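PDB 1RT8: fimbrin from Schizosaccharomyces pombe, which binds and crosslinks actin filaments and associates with actin structures involved in cell polarity, with roles in cytokinesis, mating and spore formation. Local coordinates for residues Glu284-Val289 against Arg499-Leu504; Val299-His304 against Leu316-Asp321; Phe364-Ile369 against Val386-Arg391; Ser411-Trp416 against His505-Leu510. One frame throughout, in Å; residues are numbered along the deposited sequence.

Interaction 1 (Glu284-Val289 against Arg499-Leu504); sequences EREARV and RPRLVL
Glu286 and Leu502 face each other with CA atoms 7.1 Å apart where segments 284-289 and 500-504 of two helices run 33° from parallel, their axes 10.5 Å apart. The contact joins the third and fourth calponin-homology (CH) domains, which lie together in the second actin-binding region. Leu502 reaches out from its helix, and its tip meets that of Val289, with Leu502 CD2 4.0 Å from Val289 CG2. On one flank of this apolar centre the bent chain of Arg285 crosses the extended chain of Arg499 at about a right angle. Arg285 CG lies over one face of the Arg499 guanidinium, 3.5 Å from Arg499 NH1. Both arginines form salt bridges to Asp494, which probably offsets their like charges, and Arg499 also pairs with Glu493. A leucine in place of Arg499 would probably leave Glu493 and Asp494 short of a cationic mate and Arg285 CG without its flat cover. On the other flank Arg501, which also makes a cation-pi contact with Trp387, meets Glu286. The Glu286 carboxylate and Arg501 guanidinium are turned only 10° apart. Glu286 OE2 sits 3.1 Å from Arg501 CD, while the salt bridge from Arg501 NH1 to Glu286 OE1 is a weak, bent hydrogen bond of 3.3 Å.

Interaction 2 (Val299-His304 against Leu316-Asp321); sequences VTPSIH and LLQAYD
Thr300 and Gln318 tie the loop 299-304 to the helical segment 316-321, both within the third CH domain of the chain. Along the helix, Leu316 comes first and packs on Leu385 and Val386 of helix 379-397. Leu317 follows on another interior face, packed on Tyr354, Ala355 and Leu358. Gln318 then points at the loop and carries the contact. Its CG lies beside the backbone N (chi1 -72°) and the chain beyond is extended, which carries the amide out to the loop backbone. Gln318 OE1 is gripped twice by one residue. Thr300 N donates to Gln318 OE1 at 2.8 Å in the carbonyl plane, on a lone pair and nearly straight at 164°, and Thr300 OG1 donates to the same Gln318 OE1 from above that plane at 3.1 Å. Gln318 NE2 turns back to Leu314 O in a weak hydrogen bond, so both ends of the amide help fix its rotation. Without the amide, as with an alanine here, Thr300 N and Thr300 OG1 would probably lose their shared acceptor and the loop would be freer to move. Nearer the helix backbone, Val299 CG1 packs 4.1 Å from Gln318 CB. Ala319, next in line, brings its backbone N to 4.3 Å from Val299 CG1. Its methyl group faces Leu294 of helix 282-296 and Met389 of helix 379-397, placing this turn between those two helices, while Tyr320 leans on Leu358 of helix 345-361.

Interaction 3 (Phe364-Ile369 against Val386-Arg391); sequences FSLVGI and VWQMMR
Phe364 lays one face of its ring on the backbone of helix segment 386-391, with Gln388 O and Met389 N each 3.9 Å above the ring plane and offset toward its rim. Its CG sits beside the backbone N (chi1 -67°), which directs the ring along the helix surface and brings Phe364 CZ to 3.5 Å from Met389 CA. Phe364 CE2 also meets Met389 CB at 3.9 Å, the two side chains crossing at a slant. A bend at chi2 (-66°) takes the Gln388 chain past Phe364 and Leu366, each running the opposite way. Gln388 CB packs 4.0 Å from Phe364 CG, and Gln388 CG lies 3.8 Å from Leu366 CD2. The contact belongs to the third CH domain, where the loop after helix 345-361 is pinned to the long helix 379-397. Phe364 rests further along that helix on Met392, and Leu366 on Leu385. Beyond the ring, the Met389 side chain packs on Ala319, Tyr320 and Ile323 of helix 314-323. From Leu366 to Ile369 the loop makes a type I beta turn with a hydrogen bond from Ile369 N to Leu366 O (2.8 Å), and Ile369 packs on Leu381 and Ala384.

Interaction 4 (Ser411-Trp416 against His505-Leu510); sequences SDMVAW and HFIGSL
Met413 and Trp416, one turn apart, reach across to helix segment 505-510 and pack on Ile507, Gly508 and Leu510. This is helix-on-helix packing within the fourth CH domain, between its helix 410-421 and the last helix of the chain, 500-511. The short axes pass 10.5 Å apart and cross at 65°. Met413 is bent at its last torsion (chi3 78°), which lowers the methyl group onto bare backbone: Met413 CE lies 3.5 Å from Gly508 CA, tighter than usual van der Waals contact. Gly508 has no side chain, and a CB there would probably crowd Met413 CE, which is consistent with the close approach. With CG anti to the backbone N, Trp416 carries its indole across to the second helix, where Ile507 and Leu510 meet it obliquely. Trp416 CE3 touches Ile507 CG2 at 4.1 Å, and the far corner, Trp416 CH2, comes to 4.1 Å from Leu510 CB and 4.0 Å from Leu510 C. In the next shell Trp416 also leans on Met511 and on Ile451 of helix 442-451. Leu510 is held by Val447 and Leu448 of that helix, and Ile507 by Phe433. Met413 also packs on Leu504 and on Arg391 and Ile394 of helix 379-397. Behind the contact, Phe506 O accepts from Leu510 N and, at 2.6 Å, from Ser509 OG, whose approach is tilted 15° from the carbonyl plane.

In the fold
Helix 500-511 serves both interaction 1 and interaction 4, whose centres lie 14 Å apart, and Leu504 CD2 joins them by packing 3.6 Å from Met413 CE. Interactions 2 and 3 both sit in the third CH domain: Ala319 CB lies 3.6 Å from Met389 SD, and Tyr320 OH meets Phe364 CE2 at 3.4 Å. Helix 379-397 carries this core to the fourth domain. Its Trp387 CH2 packs 3.5 Å from Arg501 O of interaction 1, and its Met390 SD lies 3.7 Å from His505 CD2 of interaction 4. Interactions 2 and 4 stay about 14 Å apart at their nearest atoms. A sulfate ion, probably from the crystallisation liquor, lies about 4 Å from the Thr300 side chain.

Interaction 1 (Glu284-Val289 against Arg499-Leu504)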
loop_
_atom_site.group_PDB
_atom_site.type_symbol
_atom_site.label_atom_id
_atom_site.label_comp_id
_atom_site.label_asym_id
_atom_site.label_seq_id
_atom_site.Cartn_x
_atom_site.Cartn_y
_atom_site.Cartn_z
ATOM N N GLU A 284 12.133 6.046 -11.384
ATOM C CA GLU A 284 10.834 5.419 -11.156
ATOM C C GLU A 284 10.661 5.030 -9.693
ATOM O O GLU A 284 9.580 5.200 -9.123
ATOM C CB GLU A 284 10.654 4.170 -12.029
ATOM C CG GLU A 284 10.397 4.443 -13.510
ATOM C CD GLU A 284 9.240 5.405 -13.746
ATOM O OE1 GLU A 284 8.166 5.220 -13.143
ATOM O OE2 GLU A 284 9.403 6.349 -14.545
ATOM N N ARG A 285 11.727 4.511 -9.085
ATOM C CA ARG A 285 11.660 4.104 -7.683
ATOM C C ARG A 285 11.398 5.295 -6.767
ATOM O O ARG A 285 10.554 5.222 -5.871
ATOM C CB ARG A 285 12.948 3.386 -7.272
ATOM C CG ARG A 285 13.043 1.954 -7.803
ATOM C CD ARG A 285 11.859 1.135 -7.335
ATOM N NE ARG A 285 11.746 1.136 -5.877
ATOM C CZ ARG A 285 10.594 1.085 -5.217
ATOM N NH1 ARG A 285 9.454 1.023 -5.885
ATOM N NH2 ARG A 285 10.575 1.122 -3.889
ATOM N N GLU A 286 12.116 6.392 -6.991
ATOM C CA GLU A 286 11.921 7.584 -6.172
ATOM C C GLU A 286 10.472 8.022 -6.306
ATOM O O GLU A 286 9.824 8.349 -5.315
ATOM C CB GLU A 286 12.851 8.726 -6.614
ATOM C CG GLU A 286 14.343 8.431 -6.451
ATOM C CD GLU A 286 15.222 9.643 -6.725
ATOM O OE1 GLU A 286 14.850 10.476 -7.573
ATOM O OE2 GLU A 286 16.297 9.761 -6.107
ATOM N N ALA A 287 9.964 8.009 -7.536
ATOM C CA ALA A 287 8.587 8.409 -7.803
ATOM C C ALA A 287 7.602 7.568 -6.991
ATOM O O ALA A 287 6.659 8.104 -6.405
ATOM C CB ALA A 287 8.278 8.288 -9.310
ATOM N N ARG A 288 7.823 6.256 -6.952
ATOM C CA ARG A 288 6.943 5.361 -6.203
ATOM C C ARG A 288 7.071 5.563 -4.697
ATOM O O ARG A 288 6.083 5.463 -3.979
ATOM C CB ARG A 288 7.231 3.900 -6.566
ATOM C CG ARG A 288 6.525 3.445 -7.843
ATOM C CD ARG A 288 7.057 2.100 -8.337
ATOM N NE ARG A 288 6.426 1.672 -9.589
ATOM C CZ ARG A 288 5.172 1.232 -9.691
ATOM N NH1 ARG A 288 4.401 1.159 -8.614
ATOM N NH2 ARG A 288 4.689 0.861 -10.873
ATOM N N VAL A 289 8.285 5.843 -4.225
ATOM C CA VAL A 289 8.525 6.086 -2.802
ATOM C C VAL A 289 7.890 7.414 -2.388
ATOM O O VAL A 289 7.243 7.501 -1.340
ATOM C CB VAL A 289 10.042 6.133 -2.481
ATOM C CG1 VAL A 289 10.260 6.610 -1.050
ATOM C CG2 VAL A 289 10.657 4.740 -2.671
ATOM N N ARG A 499 20.396 3.611 -3.863
ATOM C CA ARG A 499 19.794 4.823 -4.401
ATOM C C ARG A 499 19.909 5.806 -3.236
ATOM O O ARG A 499 19.137 5.751 -2.287
ATOM C CB ARG A 499 18.350 4.522 -4.800
ATOM C CG ARG A 499 18.319 3.481 -5.934
ATOM C CD ARG A 499 16.941 2.896 -6.270
ATOM N NE ARG A 499 17.031 2.100 -7.499
ATOM C CZ ARG A 499 16.525 0.882 -7.653
ATOM N NH1 ARG A 499 15.874 0.292 -6.653
ATOM N NH2 ARG A 499 16.690 0.241 -8.807
ATOM N N PRO A 500 20.905 6.706 -3.296
ATOM C CA PRO A 500 21.220 7.726 -2.285
ATOM C C PRO A 500 20.095 8.412 -1.526
ATOM O O PRO A 500 20.111 8.423 -0.301
ATOM C CB PRO A 500 22.122 8.707 -3.042
ATOM C CG PRO A 500 21.762 8.482 -4.477
ATOM C CD PRO A 500 21.625 6.996 -4.547
ATOM N N ARG A 501 19.133 8.999 -2.227
ATOM C CA ARG A 501 18.034 9.667 -1.536
ATOM C C ARG A 501 17.173 8.682 -0.757
ATOM O O ARG A 501 16.648 9.008 0.313
ATOM C CB ARG A 501 17.145 10.414 -2.523
ATOM C CG ARG A 501 17.841 11.533 -3.251
ATOM C CD ARG A 501 16.902 12.120 -4.263
ATOM N NE ARG A 501 17.447 13.323 -4.857
ATOM C CZ ARG A 501 16.928 13.924 -5.920
ATOM N NH1 ARG A 501 15.852 13.421 -6.506
ATOM N NH2 ARG A 501 17.481 15.036 -6.383
ATOM N N LEU A 502 17.022 7.480 -1.293
ATOM C CA LEU A 502 16.195 6.492 -0.629
ATOM C C LEU A 502 16.934 5.915 0.566
ATOM O O LEU A 502 16.315 5.577 1.574
ATOM C CB LEU A 502 15.767 5.409 -1.623
ATOM C CG LEU A 502 15.077 5.982 -2.875
ATOM C CD1 LEU A 502 14.502 4.858 -3.750
ATOM C CD2 LEU A 502 13.959 6.927 -2.457
ATOM N N VAL A 503 18.256 5.821 0.471
ATOM C CA VAL A 503 19.029 5.321 1.598
ATOM C C VAL A 503 18.931 6.353 2.722
ATOM O O VAL A 503 18.762 6.000 3.885
ATOM C CB VAL A 503 20.525 5.119 1.246
ATOM C CG1 VAL A 503 21.341 4.913 2.535
ATOM C CG2 VAL A 503 20.690 3.904 0.321
ATOM N N LEU A 504 19.018 7.631 2.377
ATOM C CA LEU A 504 18.952 8.676 3.396
ATOM C C LEU A 504 17.587 8.684 4.080
ATOM O O LEU A 504 17.505 8.867 5.296
ATOM C CB LEU A 504 19.290 10.049 2.787
ATOM C CG LEU A 504 19.477 11.224 3.768
ATOM C CD1 LEU A 504 20.339 12.332 3.148
ATOM C CD2 LEU A 504 18.124 11.747 4.176
#

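Interaction 2 (Val299-His304 against Leu316-Asp321)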
loop_
_atom_site.group_PDB
_atom_site.type_symbol
_atom_site.label_atom_id
_atom_site.label_comp_id
_atom_site.label_asym_id
_atom_site.label_seq_id
_atom_site.Cartn_x
_atom_site.Cartn_y
_atom_site.Cartn_z
ATOM N N VAL A 299 -3.245 13.403 0.944
ATOM C CA VAL A 299 -3.642 14.402 -0.063
ATOM C C VAL A 299 -4.871 13.850 -0.760
ATOM O O VAL A 299 -4.905 12.668 -1.050
ATOM C CB VAL A 299 -2.510 14.688 -1.061
ATOM C CG1 VAL A 299 -1.358 15.292 -0.328
ATOM C CG2 VAL A 299 -2.063 13.410 -1.777
ATOM N N THR A 300 -5.881 14.693 -1.008
ATOM C CA THR A 300 -7.157 14.247 -1.608
ATOM C C THR A 300 -7.119 13.202 -2.718
ATOM O O THR A 300 -7.171 12.005 -2.416
ATOM C CB THR A 300 -8.008 15.402 -2.089
ATOM O OG1 THR A 300 -8.081 16.392 -1.063
ATOM C CG2 THR A 300 -9.413 14.915 -2.388
ATOM N N PRO A 301 -7.043 13.603 -4.007
ATOM C CA PRO A 301 -7.017 12.494 -4.968
ATOM C C PRO A 301 -5.722 11.766 -4.750
ATOM O O PRO A 301 -4.674 12.290 -5.120
ATOM C CB PRO A 301 -7.023 13.177 -6.347
ATOM C CG PRO A 301 -7.260 14.644 -6.050
ATOM C CD PRO A 301 -6.711 14.872 -4.666
ATOM N N SER A 302 -5.777 10.588 -4.136
ATOM C CA SER A 302 -4.554 9.827 -3.905
ATOM C C SER A 302 -3.814 9.809 -5.222
ATOM O O SER A 302 -4.441 9.805 -6.280
ATOM C CB SER A 302 -4.872 8.391 -3.525
ATOM O OG SER A 302 -5.736 8.373 -2.402
ATOM N N ILE A 303 -2.490 9.781 -5.157
ATOM C CA ILE A 303 -1.670 9.769 -6.358
ATOM C C ILE A 303 -1.514 8.377 -6.969
ATOM O O ILE A 303 -1.265 7.401 -6.251
ATOM C CB ILE A 303 -0.251 10.302 -6.050
ATOM C CG1 ILE A 303 -0.327 11.729 -5.519
ATOM C CG2 ILE A 303 0.636 10.191 -7.289
ATOM C CD1 ILE A 303 0.907 12.149 -4.780
ATOM N N HIS A 304 -1.641 8.287 -8.290
ATOM C CA HIS A 304 -1.471 7.004 -8.982
ATOM C C HIS A 304 -0.563 7.178 -10.190
ATOM O O HIS A 304 -0.208 6.214 -10.870
ATOM C CB HIS A 304 -2.839 6.442 -9.394
ATOM C CG HIS A 304 -3.680 6.013 -8.225
ATOM N ND1 HIS A 304 -3.414 4.868 -7.505
ATOM C CD2 HIS A 304 -4.724 6.613 -7.601
ATOM C CE1 HIS A 304 -4.251 4.783 -6.486
ATOM N NE2 HIS A 304 -5.056 5.829 -6.520
ATOM N N LEU A 316 0.772 19.287 -4.170
ATOM C CA LEU A 316 1.912 19.870 -3.471
ATOM C C LEU A 316 1.464 20.870 -2.400
ATOM O O LEU A 316 1.978 20.869 -1.274
ATOM C CB LEU A 316 2.854 20.554 -4.473
ATOM C CG LEU A 316 3.665 19.591 -5.365
ATOM C CD1 LEU A 316 4.362 20.343 -6.483
ATOM C CD2 LEU A 316 4.688 18.867 -4.512
ATOM N N LEU A 317 0.504 21.720 -2.752
ATOM C CA LEU A 317 0.006 22.714 -1.819
ATOM C C LEU A 317 -0.632 22.046 -0.604
ATOM O O LEU A 317 -0.465 22.514 0.520
ATOM C CB LEU A 317 -0.973 23.653 -2.525
ATOM C CG LEU A 317 -0.273 24.557 -3.551
ATOM C CD1 LEU A 317 -1.288 25.379 -4.332
ATOM C CD2 LEU A 317 0.717 25.464 -2.839
ATOM N N GLN A 318 -1.348 20.950 -0.819
ATOM C CA GLN A 318 -1.961 20.240 0.300
ATOM C C GLN A 318 -0.878 19.695 1.227
ATOM O O GLN A 318 -0.999 19.786 2.446
ATOM C CB GLN A 318 -2.823 19.084 -0.187
ATOM C CG GLN A 318 -4.125 19.504 -0.841
ATOM C CD GLN A 318 -4.861 18.316 -1.423
ATOM O OE1 GLN A 318 -5.200 17.368 -0.712
ATOM N NE2 GLN A 318 -5.105 18.355 -2.725
ATOM N N ALA A 319 0.178 19.137 0.635
ATOM C CA ALA A 319 1.290 18.574 1.392
ATOM C C ALA A 319 1.880 19.624 2.327
ATOM O O ALA A 319 2.089 19.347 3.514
ATOM C CB ALA A 319 2.373 18.043 0.439
ATOM N N TYR A 320 2.144 20.822 1.797
ATOM C CA TYR A 320 2.699 21.908 2.610
ATOM C C TYR A 320 1.847 22.153 3.845
ATOM O O TYR A 320 2.376 22.345 4.929
ATOM C CB TYR A 320 2.774 23.229 1.834
ATOM C CG TYR A 320 3.983 23.385 0.940
ATOM C CD1 TYR A 320 3.847 23.357 -0.452
ATOM C CD2 TYR A 320 5.269 23.542 1.478
ATOM C CE1 TYR A 320 4.955 23.478 -1.286
ATOM C CE2 TYR A 320 6.392 23.663 0.637
ATOM C CZ TYR A 320 6.216 23.629 -0.742
ATOM O OH TYR A 320 7.285 23.734 -1.589
ATOM N N ASP A 321 0.530 22.165 3.660
ATOM C CA ASP A 321 -0.415 22.408 4.749
ATOM C C ASP A 321 -0.485 21.252 5.738
ATOM O O ASP A 321 -0.673 21.472 6.939
ATOM C CB ASP A 321 -1.805 22.682 4.179
ATOM C CG ASP A 321 -2.294 24.085 4.481
ATOM O OD1 ASP A 321 -1.453 24.980 4.700
ATOM O OD2 ASP A 321 -3.522 24.296 4.484
#

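Interaction 3 (Phe364-Ile369 against Val386-Arg391)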
loop_
_atom_site.group_PDB
_atom_site.type_symbol
_atom_site.label_atom_id
_atom_site.label_comp_id
_atom_site.label_asym_id
_atom_site.label_seq_id
_atom_site.Cartn_x
_atom_site.Cartn_y
_atom_site.Cartn_z
ATOM N N PHE A 364 13.990 25.404 1.372
ATOM C CA PHE A 364 14.291 24.409 0.343
ATOM C C PHE A 364 15.342 24.968 -0.615
ATOM O O PHE A 364 15.502 26.186 -0.755
ATOM C CB PHE A 364 13.045 24.080 -0.498
ATOM C CG PHE A 364 11.939 23.372 0.248
ATOM C CD1 PHE A 364 11.994 23.183 1.627
ATOM C CD2 PHE A 364 10.815 22.913 -0.450
ATOM C CE1 PHE A 364 10.940 22.554 2.303
ATOM C CE2 PHE A 364 9.760 22.284 0.210
ATOM C CZ PHE A 364 9.820 22.102 1.593
ATOM N N SER A 365 16.064 24.075 -1.276
ATOM C CA SER A 365 17.038 24.495 -2.265
ATOM C C SER A 365 16.333 24.231 -3.601
ATOM O O SER A 365 16.267 23.092 -4.059
ATOM C CB SER A 365 18.313 23.660 -2.148
ATOM O OG SER A 365 19.238 24.009 -3.158
ATOM N N LEU A 366 15.791 25.286 -4.205
ATOM C CA LEU A 366 15.053 25.170 -5.464
ATOM C C LEU A 366 15.498 26.183 -6.526
ATOM O O LEU A 366 14.785 26.427 -7.493
ATOM C CB LEU A 366 13.557 25.362 -5.184
ATOM C CG LEU A 366 12.936 24.462 -4.102
ATOM C CD1 LEU A 366 11.557 24.981 -3.744
ATOM C CD2 LEU A 366 12.845 23.010 -4.604
ATOM N N VAL A 367 16.683 26.753 -6.349
ATOM C CA VAL A 367 17.200 27.770 -7.265
ATOM C C VAL A 367 16.983 27.548 -8.768
ATOM O O VAL A 367 16.669 28.496 -9.493
ATOM C CB VAL A 367 18.703 28.010 -7.020
ATOM C CG1 VAL A 367 19.119 29.339 -7.643
ATOM C CG2 VAL A 367 18.995 27.999 -5.521
ATOM N N GLY A 368 17.140 26.319 -9.249
ATOM C CA GLY A 368 16.949 26.082 -10.676
ATOM C C GLY A 368 15.579 25.562 -11.090
ATOM O O GLY A 368 15.379 25.139 -12.232
ATOM N N ILE A 369 14.620 25.601 -10.173
ATOM C CA ILE A 369 13.289 25.092 -10.466
ATOM C C ILE A 369 12.249 26.193 -10.562
ATOM O O ILE A 369 12.302 27.171 -9.826
ATOM C CB ILE A 369 12.849 24.100 -9.380
ATOM C CG1 ILE A 369 13.821 22.923 -9.353
ATOM C CG2 ILE A 369 11.417 23.650 -9.624
ATOM C CD1 ILE A 369 13.561 21.939 -8.256
ATOM N N VAL A 386 9.896 17.538 -4.720
ATOM C CA VAL A 386 9.313 16.697 -3.679
ATOM C C VAL A 386 10.417 16.237 -2.728
ATOM O O VAL A 386 10.217 16.215 -1.511
ATOM C CB VAL A 386 8.568 15.479 -4.261
ATOM C CG1 VAL A 386 8.084 14.576 -3.137
ATOM C CG2 VAL A 386 7.383 15.947 -5.098
ATOM N N TRP A 387 11.584 15.892 -3.270
ATOM C CA TRP A 387 12.695 15.464 -2.426
ATOM C C TRP A 387 13.034 16.538 -1.400
ATOM O O TRP A 387 13.215 16.238 -0.223
ATOM C CB TRP A 387 13.941 15.153 -3.256
ATOM C CG TRP A 387 15.165 14.968 -2.407
ATOM C CD1 TRP A 387 16.316 15.701 -2.460
ATOM C CD2 TRP A 387 15.348 14.009 -1.353
ATOM N NE1 TRP A 387 17.207 15.258 -1.502
ATOM C CE2 TRP A 387 16.635 14.221 -0.811
ATOM C CE3 TRP A 387 14.548 12.990 -0.818
ATOM C CZ2 TRP A 387 17.143 13.451 0.245
ATOM C CZ3 TRP A 387 15.057 12.220 0.237
ATOM C CH2 TRP A 387 16.338 12.456 0.753
ATOM N N GLN A 388 13.124 17.791 -1.837
ATOM C CA GLN A 388 13.434 18.870 -0.904
ATOM C C GLN A 388 12.394 18.916 0.209
ATOM O O GLN A 388 12.726 19.184 1.364
ATOM C CB GLN A 388 13.472 20.216 -1.624
ATOM C CG GLN A 388 14.684 20.381 -2.492
ATOM C CD GLN A 388 15.960 20.439 -1.688
ATOM O OE1 GLN A 388 16.966 19.835 -2.066
ATOM N NE2 GLN A 388 15.936 21.171 -0.572
ATOM N N MET A 389 11.136 18.668 -0.144
ATOM C CA MET A 389 10.066 18.665 0.848
ATOM C C MET A 389 10.286 17.516 1.836
ATOM O O MET A 389 10.192 17.700 3.051
ATOM C CB MET A 389 8.700 18.514 0.170
ATOM C CG MET A 389 7.526 18.762 1.098
ATOM S SD MET A 389 5.920 18.416 0.340
ATOM C CE MET A 389 5.433 20.039 -0.229
ATOM N N MET A 390 10.577 16.327 1.315
ATOM C CA MET A 390 10.820 15.179 2.181
ATOM C C MET A 390 12.066 15.410 3.031
ATOM O O MET A 390 12.069 15.132 4.226
ATOM C CB MET A 390 11.017 13.900 1.354
ATOM C CG MET A 390 11.551 12.714 2.167
ATOM S SD MET A 390 11.658 11.144 1.235
ATOM C CE MET A 390 9.965 10.620 1.254
ATOM N N ARG A 391 13.122 15.919 2.408
ATOM C CA ARG A 391 14.376 16.156 3.110
ATOM C C ARG A 391 14.265 17.170 4.248
ATOM O O ARG A 391 14.814 16.954 5.336
ATOM C CB ARG A 391 15.453 16.614 2.126
ATOM C CG ARG A 391 16.813 16.832 2.764
ATOM C CD ARG A 391 17.366 15.529 3.339
ATOM N NE ARG A 391 18.659 15.725 3.992
ATOM C CZ ARG A 391 18.830 16.234 5.213
ATOM N NH1 ARG A 391 17.787 16.611 5.936
ATOM N NH2 ARG A 391 20.056 16.354 5.716
#

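Interaction 4 (Ser411-Trp416 against His505-Leu510)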
loop_
_atom_site.group_PDB
_atom_site.type_symbol
_atom_site.label_atom_id
_atom_site.label_comp_id
_atom_site.label_asym_id
_atom_site.label_seq_id
_atom_site.Cartn_x
_atom_site.Cartn_y
_atom_site.Cartn_z
ATOM N N SER A 411 26.050 14.837 5.926
ATOM C CA SER A 411 27.247 14.317 6.562
ATOM C C SER A 411 26.936 13.965 8.013
ATOM O O SER A 411 27.401 12.939 8.504
ATOM C CB SER A 411 28.391 15.334 6.495
ATOM O OG SER A 411 28.104 16.485 7.272
ATOM N N ASP A 412 26.156 14.803 8.699
ATOM C CA ASP A 412 25.790 14.521 10.092
ATOM C C ASP A 412 25.040 13.181 10.178
ATOM O O ASP A 412 25.242 12.411 11.112
ATOM C CB ASP A 412 24.881 15.612 10.682
ATOM C CG ASP A 412 25.570 16.964 10.811
ATOM O OD1 ASP A 412 26.779 17.007 11.107
ATOM O OD2 ASP A 412 24.885 17.990 10.630
ATOM N N MET A 413 24.166 12.912 9.209
ATOM C CA MET A 413 23.415 11.650 9.206
ATOM C C MET A 413 24.333 10.448 8.963
ATOM O O MET A 413 24.200 9.412 9.628
ATOM C CB MET A 413 22.300 11.695 8.152
ATOM C CG MET A 413 21.219 12.717 8.473
ATOM S SD MET A 413 19.925 12.803 7.216
ATOM C CE MET A 413 18.960 11.369 7.607
ATOM N N VAL A 414 25.259 10.585 8.017
ATOM C CA VAL A 414 26.215 9.518 7.715
ATOM C C VAL A 414 27.053 9.222 8.965
ATOM O O VAL A 414 27.321 8.066 9.282
ATOM C CB VAL A 414 27.176 9.915 6.556
ATOM C CG1 VAL A 414 28.216 8.817 6.333
ATOM C CG2 VAL A 414 26.382 10.153 5.265
ATOM N N ALA A 415 27.457 10.277 9.670
ATOM C CA ALA A 415 28.252 10.147 10.891
ATOM C C ALA A 415 27.453 9.440 11.994
ATOM O O ALA A 415 28.006 8.630 12.747
ATOM C CB ALA A 415 28.705 11.528 11.375
ATOM N N TRP A 416 26.161 9.752 12.086
ATOM C CA TRP A 416 25.293 9.124 13.080
ATOM C C TRP A 416 25.163 7.647 12.741
ATOM O O TRP A 416 25.266 6.785 13.613
ATOM C CB TRP A 416 23.894 9.733 13.066
ATOM C CG TRP A 416 22.957 9.081 14.043
ATOM C CD1 TRP A 416 22.810 9.386 15.367
ATOM C CD2 TRP A 416 22.038 8.010 13.777
ATOM N NE1 TRP A 416 21.856 8.582 15.937
ATOM C CE2 TRP A 416 21.363 7.729 14.985
ATOM C CE3 TRP A 416 21.717 7.265 12.635
ATOM C CZ2 TRP A 416 20.382 6.736 15.083
ATOM C CZ3 TRP A 416 20.736 6.277 12.734
ATOM C CH2 TRP A 416 20.082 6.024 13.950
ATOM N N HIS A 505 16.518 8.473 3.311
ATOM C CA HIS A 505 15.161 8.417 3.874
ATOM C C HIS A 505 15.082 7.309 4.929
ATOM O O HIS A 505 14.510 7.491 5.998
ATOM C CB HIS A 505 14.137 8.146 2.760
ATOM C CG HIS A 505 12.786 7.706 3.251
ATOM N ND1 HIS A 505 12.365 6.393 3.196
ATOM C CD2 HIS A 505 11.757 8.407 3.786
ATOM C CE1 HIS A 505 11.136 6.304 3.677
ATOM N NE2 HIS A 505 10.745 7.513 4.042
ATOM N N PHE A 506 15.667 6.161 4.615
ATOM C CA PHE A 506 15.672 5.017 5.523
ATOM C C PHE A 506 16.410 5.366 6.828
ATOM O O PHE A 506 15.892 5.152 7.922
ATOM C CB PHE A 506 16.356 3.833 4.832
ATOM C CG PHE A 506 16.519 2.622 5.709
ATOM C CD1 PHE A 506 15.443 1.784 5.967
ATOM C CD2 PHE A 506 17.753 2.324 6.275
ATOM C CE1 PHE A 506 15.591 0.659 6.778
ATOM C CE2 PHE A 506 17.914 1.201 7.090
ATOM C CZ PHE A 506 16.829 0.367 7.342
ATOM N N ILE A 507 17.621 5.902 6.699
ATOM C CA ILE A 507 18.416 6.272 7.862
ATOM C C ILE A 507 17.689 7.326 8.689
ATOM O O ILE A 507 17.661 7.265 9.923
ATOM C CB ILE A 507 19.797 6.809 7.439
ATOM C CG1 ILE A 507 20.594 5.697 6.760
ATOM C CG2 ILE A 507 20.564 7.322 8.654
ATOM C CD1 ILE A 507 20.795 4.465 7.630
ATOM N N GLY A 508 17.092 8.296 8.010
ATOM C CA GLY A 508 16.367 9.325 8.727
ATOM C C GLY A 508 15.216 8.748 9.531
ATOM O O GLY A 508 14.898 9.233 10.618
ATOM N N SER A 509 14.584 7.708 9.001
ATOM C CA SER A 509 13.469 7.095 9.707
ATOM C C SER A 509 13.988 6.403 10.969
ATOM O O SER A 509 13.290 6.352 11.978
ATOM C CB SER A 509 12.757 6.075 8.812
ATOM O OG SER A 509 13.442 4.829 8.807
ATOM N N LEU A 510 15.221 5.897 10.917
ATOM C CA LEU A 510 15.807 5.210 12.076
ATOM C C LEU A 510 16.200 6.197 13.168
ATOM O O LEU A 510 16.087 5.911 14.362
ATOM C CB LEU A 510 17.046 4.405 11.669
ATOM C CG LEU A 510 16.836 3.268 10.667
ATOM C CD1 LEU A 510 18.035 2.340 10.718
ATOM C CD2 LEU A 510 15.575 2.495 10.990
#